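PDB 5JCD: chitin elicitor-binding protein from Oryza sativa subsp. japonica, which binds chitin oligosaccharides from fungal cell walls and helps perceive and transmit this elicitor signal to trigger plant defence responses. Local coordinates for residues T12-T20 against N143-V151; I66-G74 against I130-K138. All blocks are in the same frame, centred on the assembly; numbering follows the deposited sequence.

Interaction 1 of 2, residues T12-T20 against N143-V151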
loop_
_atom_site.group_PDB
_atom_site.type_symbol
_atom_site.label_atom_id
_atom_site.label_comp_id
_atom_site.label_asym_id
_atom_site.label_seq_id
_atom_site.Cartn_x
_atom_site.Cartn_y
_atom_site.Cartn_z
ATOM N N THR A 12 -5.449 12.823 9.087
ATOM C CA THR A 12 -4.297 11.975 9.064
ATOM C C THR A 12 -4.523 10.779 9.989
ATOM O O THR A 12 -5.025 10.957 11.104
ATOM C CB THR A 12 -3.048 12.834 9.452
ATOM O OG1 THR A 12 -2.282 13.116 8.270
ATOM C CG2 THR A 12 -2.191 12.170 10.514
ATOM N N CYS A 13 -4.138 9.584 9.523
ATOM C CA CYS A 13 -4.179 8.346 10.317
ATOM C C CYS A 13 -3.044 7.397 9.895
ATOM O O CYS A 13 -2.278 7.698 8.986
ATOM C CB CYS A 13 -5.545 7.627 10.196
ATOM S SG CYS A 13 -6.015 7.024 8.498
ATOM N N LYS A 14 -2.927 6.271 10.589
ATOM C CA LYS A 14 -1.963 5.236 10.242
ATOM C C LYS A 14 -2.564 4.131 9.325
ATOM O O LYS A 14 -3.602 3.559 9.638
ATOM C CB LYS A 14 -1.381 4.630 11.533
ATOM C CG LYS A 14 -0.052 3.912 11.314
ATOM C CD LYS A 14 0.648 3.555 12.630
ATOM C CE LYS A 14 0.332 2.147 13.129
ATOM N NZ LYS A 14 -0.813 2.071 14.092
ATOM N N SER A 15 -1.899 3.831 8.206
ATOM C CA SER A 15 -2.318 2.760 7.290
ATOM C C SER A 15 -1.127 1.880 6.968
ATOM O O SER A 15 -0.028 2.093 7.493
ATOM C CB SER A 15 -2.836 3.332 5.975
ATOM O OG SER A 15 -4.030 4.060 6.127
ATOM N N ALA A 16 -1.338 0.901 6.090
ATOM C CA ALA A 16 -0.251 0.028 5.642
ATOM C C ALA A 16 -0.486 -0.573 4.255
ATOM O O ALA A 16 -1.624 -0.662 3.803
ATOM C CB ALA A 16 -0.023 -1.119 6.666
ATOM N N ILE A 17 0.594 -0.997 3.602
ATOM C CA ILE A 17 0.489 -1.943 2.492
ATOM C C ILE A 17 1.153 -3.238 2.914
ATOM O O ILE A 17 2.135 -3.225 3.649
ATOM C CB ILE A 17 1.180 -1.443 1.174
ATOM C CG1 ILE A 17 2.679 -1.163 1.420
ATOM C CG2 ILE A 17 0.456 -0.224 0.600
ATOM C CD1 ILE A 17 3.514 -0.735 0.150
ATOM N N LEU A 18 0.635 -4.363 2.442
ATOM C CA LEU A 18 1.369 -5.609 2.609
ATOM C C LEU A 18 2.288 -5.702 1.387
ATOM O O LEU A 18 1.843 -5.977 0.267
ATOM C CB LEU A 18 0.426 -6.808 2.709
ATOM C CG LEU A 18 1.128 -8.143 2.939
ATOM C CD1 LEU A 18 1.831 -8.164 4.316
ATOM C CD2 LEU A 18 0.193 -9.341 2.773
ATOM N N TYR A 19 3.568 -5.422 1.589
ATOM C CA TYR A 19 4.494 -5.291 0.460
ATOM C C TYR A 19 5.128 -6.612 0.089
ATOM O O TYR A 19 5.644 -7.319 0.951
ATOM C CB TYR A 19 5.588 -4.265 0.793
ATOM C CG TYR A 19 6.558 -3.979 -0.330
ATOM C CD1 TYR A 19 6.115 -3.408 -1.521
ATOM C CD2 TYR A 19 7.923 -4.220 -0.185
ATOM C CE1 TYR A 19 6.985 -3.107 -2.546
ATOM C CE2 TYR A 19 8.807 -3.923 -1.214
ATOM C CZ TYR A 19 8.323 -3.367 -2.391
ATOM O OH TYR A 19 9.159 -3.068 -3.429
ATOM N N THR A 20 5.088 -6.939 -1.206
ATOM C CA THR A 20 5.777 -8.119 -1.716
ATOM C C THR A 20 7.100 -7.651 -2.257
ATOM O O THR A 20 7.145 -6.879 -3.220
ATOM C CB THR A 20 4.997 -8.830 -2.839
ATOM O OG1 THR A 20 3.729 -9.280 -2.339
ATOM C CG2 THR A 20 5.800 -10.030 -3.362
ATOM N N ASN A 143 -13.026 2.075 14.725
ATOM C CA ASN A 143 -11.726 2.458 14.208
ATOM C C ASN A 143 -10.955 1.270 13.651
ATOM O O ASN A 143 -10.895 0.201 14.261
ATOM C CB ASN A 143 -10.915 3.201 15.265
ATOM C CG ASN A 143 -11.348 4.649 15.394
ATOM O OD1 ASN A 143 -12.101 5.020 16.296
ATOM N ND2 ASN A 143 -10.889 5.480 14.456
ATOM N N VAL A 144 -10.396 1.465 12.462
ATOM C CA VAL A 144 -9.657 0.400 11.791
ATOM C C VAL A 144 -8.342 0.925 11.229
ATOM O O VAL A 144 -8.180 2.115 10.989
ATOM C CB VAL A 144 -10.467 -0.207 10.621
ATOM C CG1 VAL A 144 -11.519 -1.191 11.129
ATOM C CG2 VAL A 144 -11.090 0.897 9.783
ATOM N N MET A 145 -7.412 0.012 11.005
ATOM C CA MET A 145 -6.243 0.306 10.215
ATOM C C MET A 145 -6.440 -0.265 8.814
ATOM O O MET A 145 -6.622 -1.472 8.657
ATOM C CB MET A 145 -4.994 -0.317 10.844
ATOM C CG MET A 145 -3.700 0.252 10.231
ATOM S SD MET A 145 -2.303 -0.851 10.322
ATOM C CE MET A 145 -2.295 -1.295 12.051
ATOM N N HIS A 146 -6.443 0.599 7.808
ATOM C CA HIS A 146 -6.579 0.122 6.430
ATOM C C HIS A 146 -5.297 -0.471 5.843
ATOM O O HIS A 146 -4.248 0.161 5.815
ATOM C CB HIS A 146 -7.118 1.224 5.535
ATOM C CG HIS A 146 -8.534 1.593 5.849
ATOM N ND1 HIS A 146 -9.609 1.021 5.218
ATOM C CD2 HIS A 146 -9.039 2.484 6.733
ATOM C CE1 HIS A 146 -10.728 1.553 5.687
ATOM N NE2 HIS A 146 -10.407 2.438 6.608
ATOM N N LEU A 147 -5.418 -1.695 5.354
ATOM C CA LEU A 147 -4.311 -2.437 4.780
ATOM C C LEU A 147 -4.582 -2.711 3.314
ATOM O O LEU A 147 -5.631 -3.257 2.960
ATOM C CB LEU A 147 -4.148 -3.766 5.501
ATOM C CG LEU A 147 -3.116 -4.760 4.970
ATOM C CD1 LEU A 147 -1.705 -4.224 5.164
ATOM C CD2 LEU A 147 -3.256 -6.137 5.632
ATOM N N ALA A 148 -3.642 -2.294 2.471
ATOM C CA ALA A 148 -3.692 -2.574 1.044
ATOM C C ALA A 148 -3.146 -3.955 0.826
ATOM O O ALA A 148 -2.011 -4.243 1.229
ATOM C CB ALA A 148 -2.872 -1.557 0.262
ATOM N N TYR A 149 -3.957 -4.806 0.198
ATOM C CA TYR A 149 -3.647 -6.225 0.050
ATOM C C TYR A 149 -3.756 -6.677 -1.408
ATOM O O TYR A 149 -4.794 -6.456 -2.054
ATOM C CB TYR A 149 -4.609 -7.033 0.901
ATOM C CG TYR A 149 -4.362 -8.499 0.853
ATOM C CD1 TYR A 149 -3.393 -9.079 1.664
ATOM C CD2 TYR A 149 -5.115 -9.325 0.021
ATOM C CE1 TYR A 149 -3.147 -10.443 1.627
ATOM C CE2 TYR A 149 -4.888 -10.702 -0.015
ATOM C CZ TYR A 149 -3.894 -11.242 0.786
ATOM O OH TYR A 149 -3.648 -12.573 0.778
ATOM N N SER A 150 -2.684 -7.280 -1.932
ATOM C CA SER A 150 -2.694 -7.820 -3.280
ATOM C C SER A 150 -3.081 -9.300 -3.269
ATOM O O SER A 150 -2.346 -10.122 -2.745
ATOM C CB SER A 150 -1.322 -7.638 -3.944
ATOM O OG SER A 150 -1.313 -8.184 -5.257
ATOM N N VAL A 151 -4.216 -9.627 -3.880
ATOM C CA VAL A 151 -4.733 -10.987 -3.871
ATOM C C VAL A 151 -3.757 -11.981 -4.522
ATOM O O VAL A 151 -3.251 -11.779 -5.644
ATOM C CB VAL A 151 -6.089 -11.077 -4.619
ATOM C CG1 VAL A 151 -6.489 -12.517 -4.787
ATOM C CG2 VAL A 151 -7.189 -10.279 -3.897
HETATM O O HOH W 1 -5.707 3.304 8.297
HETATM O O HOH W 2 -0.096 -7.886 -0.803
#
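A16 is held by both its backbone polar atoms: its N donates to O of H146 at 3.0 Å, and its O accepts from N of A148 at 2.9 Å. A third bond, from L18 N to A148 O (2.9 Å), is nearly straight, 174° at the hydrogen. The strands run parallel, their directions 19° apart, and A16 O also receives a CA-H contact from L147, with CA 3.4 Å away. Where the strands drift apart, water takes over. One molecule accepts from the backbone N of H146, lying at the edge of that residue's imidazole and in its plane, and hydrogen-bonds S15 OG; a second joins L18 O to S150 N.

Packing splits over the two sheet faces. On the face of A16 and L147, the leucine's CG lies anti to its backbone N (chi1 175°), which carries CD1 back across the gap to 3.8 Å from A16 CB and over the L18 backbone; M145 SD touches the same alanine methyl more loosely. On the other face, I17 CG2 rests 3.6 Å from A148 CB. Back on the A16/L147 face, toward the C-terminal end, the L18 and Y149 side chains run alongside each other in the same direction, with L18 CD2 3.7 Å from Y149 CE1. The Y149 hydroxyl itself bonds E155, and both ring nitrogens of H146 are taken, ND1 by D190 and NE2, probably, by the D137 carbonyl.

Strand 12-20 continues the sheet on its other edge by pairing antiparallel with strand 63-72, strand 145-150 does so with strand 188-193, and I160 of helix 157-163 packs on Y149.

Interaction 2 of 2, residues I66-G74 against I130-K138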
loop_
_atom_site.group_PDB
_atom_site.type_symbol
_atom_site.label_atom_id
_atom_site.label_comp_id
_atom_site.label_asym_id
_atom_site.label_seq_id
_atom_site.Cartn_x
_atom_site.Cartn_y
_atom_site.Cartn_z
ATOM N N ILE A 66 4.132 -2.710 5.632
ATOM C CA ILE A 66 4.773 -1.408 5.694
ATOM C C ILE A 66 3.756 -0.337 6.072
ATOM O O ILE A 66 2.843 -0.073 5.316
ATOM C CB ILE A 66 5.504 -1.068 4.373
ATOM C CG1 ILE A 66 6.537 -2.170 4.076
ATOM C CG2 ILE A 66 6.141 0.326 4.447
ATOM C CD1 ILE A 66 7.368 -1.946 2.871
ATOM N N PRO A 67 3.891 0.226 7.286
ATOM C CA PRO A 67 3.035 1.292 7.832
ATOM C C PRO A 67 3.411 2.659 7.305
ATOM O O PRO A 67 4.570 2.883 6.959
ATOM C CB PRO A 67 3.283 1.228 9.353
ATOM C CG PRO A 67 4.472 0.381 9.557
ATOM C CD PRO A 67 4.950 -0.169 8.226
ATOM N N PHE A 68 2.435 3.547 7.193
ATOM C CA PHE A 68 2.738 4.898 6.769
ATOM C C PHE A 68 1.637 5.854 7.178
ATOM O O PHE A 68 0.566 5.435 7.586
ATOM C CB PHE A 68 2.964 4.958 5.245
ATOM C CG PHE A 68 1.805 4.454 4.430
ATOM C CD1 PHE A 68 0.784 5.311 4.044
ATOM C CD2 PHE A 68 1.737 3.116 4.047
ATOM C CE1 PHE A 68 -0.279 4.839 3.301
ATOM C CE2 PHE A 68 0.684 2.647 3.314
ATOM C CZ PHE A 68 -0.329 3.497 2.934
ATOM N N ARG A 69 1.905 7.144 7.040
ATOM C CA ARG A 69 0.907 8.146 7.312
ATOM C C ARG A 69 0.006 8.347 6.122
ATOM O O ARG A 69 0.461 8.627 5.032
ATOM C CB ARG A 69 1.563 9.462 7.721
ATOM C CG ARG A 69 0.734 10.254 8.733
ATOM C CD ARG A 69 0.719 11.736 8.399
ATOM N NE ARG A 69 2.079 12.246 8.253
ATOM C CZ ARG A 69 2.379 13.470 7.839
ATOM N NH1 ARG A 69 1.405 14.312 7.528
ATOM N NH2 ARG A 69 3.645 13.855 7.739
ATOM N N CYS A 70 -1.284 8.148 6.337
ATOM C CA CYS A 70 -2.266 8.393 5.308
ATOM C C CYS A 70 -2.866 9.791 5.439
ATOM O O CYS A 70 -3.148 10.266 6.533
ATOM C CB CYS A 70 -3.382 7.356 5.417
ATOM S SG CYS A 70 -4.673 7.548 4.176
ATOM N N ARG A 71 -3.034 10.461 4.311
ATOM C CA ARG A 71 -3.776 11.709 4.267
ATOM C C ARG A 71 -4.977 11.594 3.351
ATOM O O ARG A 71 -4.870 11.066 2.239
ATOM C CB ARG A 71 -2.895 12.873 3.814
ATOM C CG ARG A 71 -3.684 14.131 3.545
ATOM C CD ARG A 71 -2.818 15.365 3.315
ATOM N NE ARG A 71 -3.645 16.538 3.001
ATOM C CZ ARG A 71 -3.709 17.660 3.718
ATOM N NH1 ARG A 71 -2.998 17.804 4.835
ATOM N NH2 ARG A 71 -4.495 18.647 3.309
ATOM N N CYS A 72 -6.122 12.076 3.831
ATOM C CA CYS A 72 -7.347 12.069 3.048
ATOM C C CYS A 72 -7.509 13.425 2.375
ATOM O O CYS A 72 -7.243 14.454 2.987
ATOM C CB CYS A 72 -8.551 11.750 3.936
ATOM S SG CYS A 72 -8.605 10.032 4.507
ATOM N N ASN A 73 -7.864 13.436 1.097
ATOM C CA ASN A 73 -8.127 14.711 0.438
ATOM C C ASN A 73 -9.584 15.066 0.177
ATOM O O ASN A 73 -9.855 16.000 -0.565
ATOM C CB ASN A 73 -7.337 14.851 -0.868
ATOM C CG ASN A 73 -7.773 13.883 -1.940
ATOM O OD1 ASN A 73 -8.799 13.212 -1.835
ATOM N ND2 ASN A 73 -7.018 13.862 -3.030
ATOM N N GLY A 74 -10.514 14.313 0.744
ATOM C CA GLY A 74 -11.929 14.574 0.530
ATOM C C GLY A 74 -12.571 13.526 -0.355
ATOM O O GLY A 74 -13.782 13.295 -0.285
ATOM N N ILE A 130 4.880 8.743 -4.720
ATOM C CA ILE A 130 4.055 7.568 -4.970
ATOM C C ILE A 130 2.864 7.552 -3.988
ATOM O O ILE A 130 3.042 7.348 -2.792
ATOM C CB ILE A 130 4.890 6.278 -4.803
ATOM C CG1 ILE A 130 6.176 6.342 -5.639
ATOM C CG2 ILE A 130 4.067 5.044 -5.130
ATOM C CD1 ILE A 130 5.951 6.505 -7.146
ATOM N N PRO A 131 1.642 7.761 -4.494
ATOM C CA PRO A 131 0.467 7.803 -3.617
ATOM C C PRO A 131 -0.096 6.419 -3.273
ATOM O O PRO A 131 -1.129 6.040 -3.811
ATOM C CB PRO A 131 -0.558 8.545 -4.470
ATOM C CG PRO A 131 -0.217 8.109 -5.882
ATOM C CD PRO A 131 1.288 7.966 -5.907
ATOM N N LEU A 132 0.555 5.684 -2.379
ATOM C CA LEU A 132 0.003 4.405 -1.905
ATOM C C LEU A 132 -1.431 4.563 -1.393
ATOM O O LEU A 132 -1.767 5.537 -0.692
ATOM C CB LEU A 132 0.889 3.829 -0.803
ATOM C CG LEU A 132 2.360 3.702 -1.204
ATOM C CD1 LEU A 132 3.202 3.325 -0.020
ATOM C CD2 LEU A 132 2.496 2.641 -2.300
ATOM N N PRO A 133 -2.291 3.612 -1.756
ATOM C CA PRO A 133 -3.706 3.729 -1.406
ATOM C C PRO A 133 -3.989 3.475 0.084
ATOM O O PRO A 133 -3.441 2.561 0.713
ATOM C CB PRO A 133 -4.358 2.656 -2.280
ATOM C CG PRO A 133 -3.302 1.611 -2.406
ATOM C CD PRO A 133 -1.976 2.314 -2.376
ATOM N N CYS A 134 -4.868 4.296 0.637
ATOM C CA CYS A 134 -5.196 4.205 2.042
ATOM C C CYS A 134 -6.503 4.914 2.299
ATOM O O CYS A 134 -7.107 5.474 1.392
ATOM C CB CYS A 134 -4.083 4.826 2.913
ATOM S SG CYS A 134 -3.723 6.592 2.609
ATOM N N SER A 135 -6.934 4.869 3.553
ATOM C CA SER A 135 -8.123 5.576 3.983
ATOM C C SER A 135 -8.064 5.735 5.480
ATOM O O SER A 135 -7.330 5.006 6.168
ATOM C CB SER A 135 -9.386 4.804 3.611
ATOM O OG SER A 135 -10.551 5.499 4.032
ATOM N N CYS A 136 -8.856 6.664 5.991
ATOM C CA CYS A 136 -9.012 6.763 7.428
ATOM C C CYS A 136 -10.487 6.536 7.805
ATOM O O CYS A 136 -10.882 6.828 8.931
ATOM C CB CYS A 136 -8.514 8.116 7.934
ATOM S SG CYS A 136 -6.793 8.571 7.458
ATOM N N ASP A 137 -11.303 6.045 6.864
ATOM C CA ASP A 137 -12.726 5.786 7.133
ATOM C C ASP A 137 -12.803 4.764 8.236
ATOM O O ASP A 137 -11.968 3.868 8.305
ATOM C CB ASP A 137 -13.458 5.178 5.930
ATOM C CG ASP A 137 -13.708 6.170 4.805
ATOM O OD1 ASP A 137 -13.806 7.386 5.071
ATOM O OD2 ASP A 137 -13.795 5.717 3.642
ATOM N N LYS A 138 -13.804 4.910 9.099
ATOM C CA LYS A 138 -14.154 3.878 10.062
ATOM C C LYS A 138 -14.910 2.738 9.360
ATOM O O LYS A 138 -15.400 2.889 8.233
ATOM C CB LYS A 138 -15.019 4.481 11.167
ATOM C CG LYS A 138 -14.228 5.381 12.129
ATOM C CD LYS A 138 -15.121 6.164 13.082
ATOM C CE LYS A 138 -14.292 7.176 13.899
ATOM N NZ LYS A 138 -14.096 6.818 15.339
#
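L132 meets F68 obliquely: its CD1 stands 4.2 Å above one face of the ring, offset toward the rim, while its CB lies 3.9 Å from F68 CZ. At P133 the backbone makes the contact, its carbonyl O reaching the ring edge in the plane, beside CZ. C134 follows with CB 3.8 Å from F68 CE1, and its sulfur too sits at the ring edge, a sulfur-aromatic contact 5.3 Å from the centroid to SG. With its CG between the backbone N and the carbonyl carbon (chi1 57°), the phenylalanine turns its ring toward these three residues. With an alanine in place of F68, L132 would probably lose the surface it packs on and the C134 side chain its aromatic neighbour.

The same C134 SG is joined covalently to C70 SG at 2.1 Å, with a disulfide torsion of 83°, close to the relaxed value. S135 turns its side chain from the strand; its OG accepts from D137 N at 3.0 Å, closing an ST turn, and also bonds the carbonyl of T4. C136 swings back, its SG 3.8 Å from C72 SG and 4.0 Å from C70 SG. These are non-bonded neighbours, since C136 is paired with C13 and C72 with C5. Past the contact, D137 forms a salt bridge with R174.

Two Cys-X-Cys pairs, C70/C72 and C134/C136, thus gather their sulfurs in one cluster, the disulfide-linked arrangement characteristic of plant LysM receptor ectodomains, where such pairs lie in the linkers between LysM domains.

The centres of interactions 1 and 2 lie 8 Å apart, and both reach one mixed sheet, in which strands 12-20 and 63-72 are antiparallel neighbours. Both segments of interaction 2 fall in the chain between the two segments of interaction 1, and segment 130-138 leads on towards strand 145-150. They touch directly: the C13-C136 disulfide ties strand 12-20 to the second segment of interaction 2, and S15 OG packs on C134 CB. Covalent and strand-to-strand links therefore meet near the centre of this crystallised chitin-binding part of the receptor, joining the N-terminal part to strands 133-134 and 145-150, consistent with a compact chitin-binding unit.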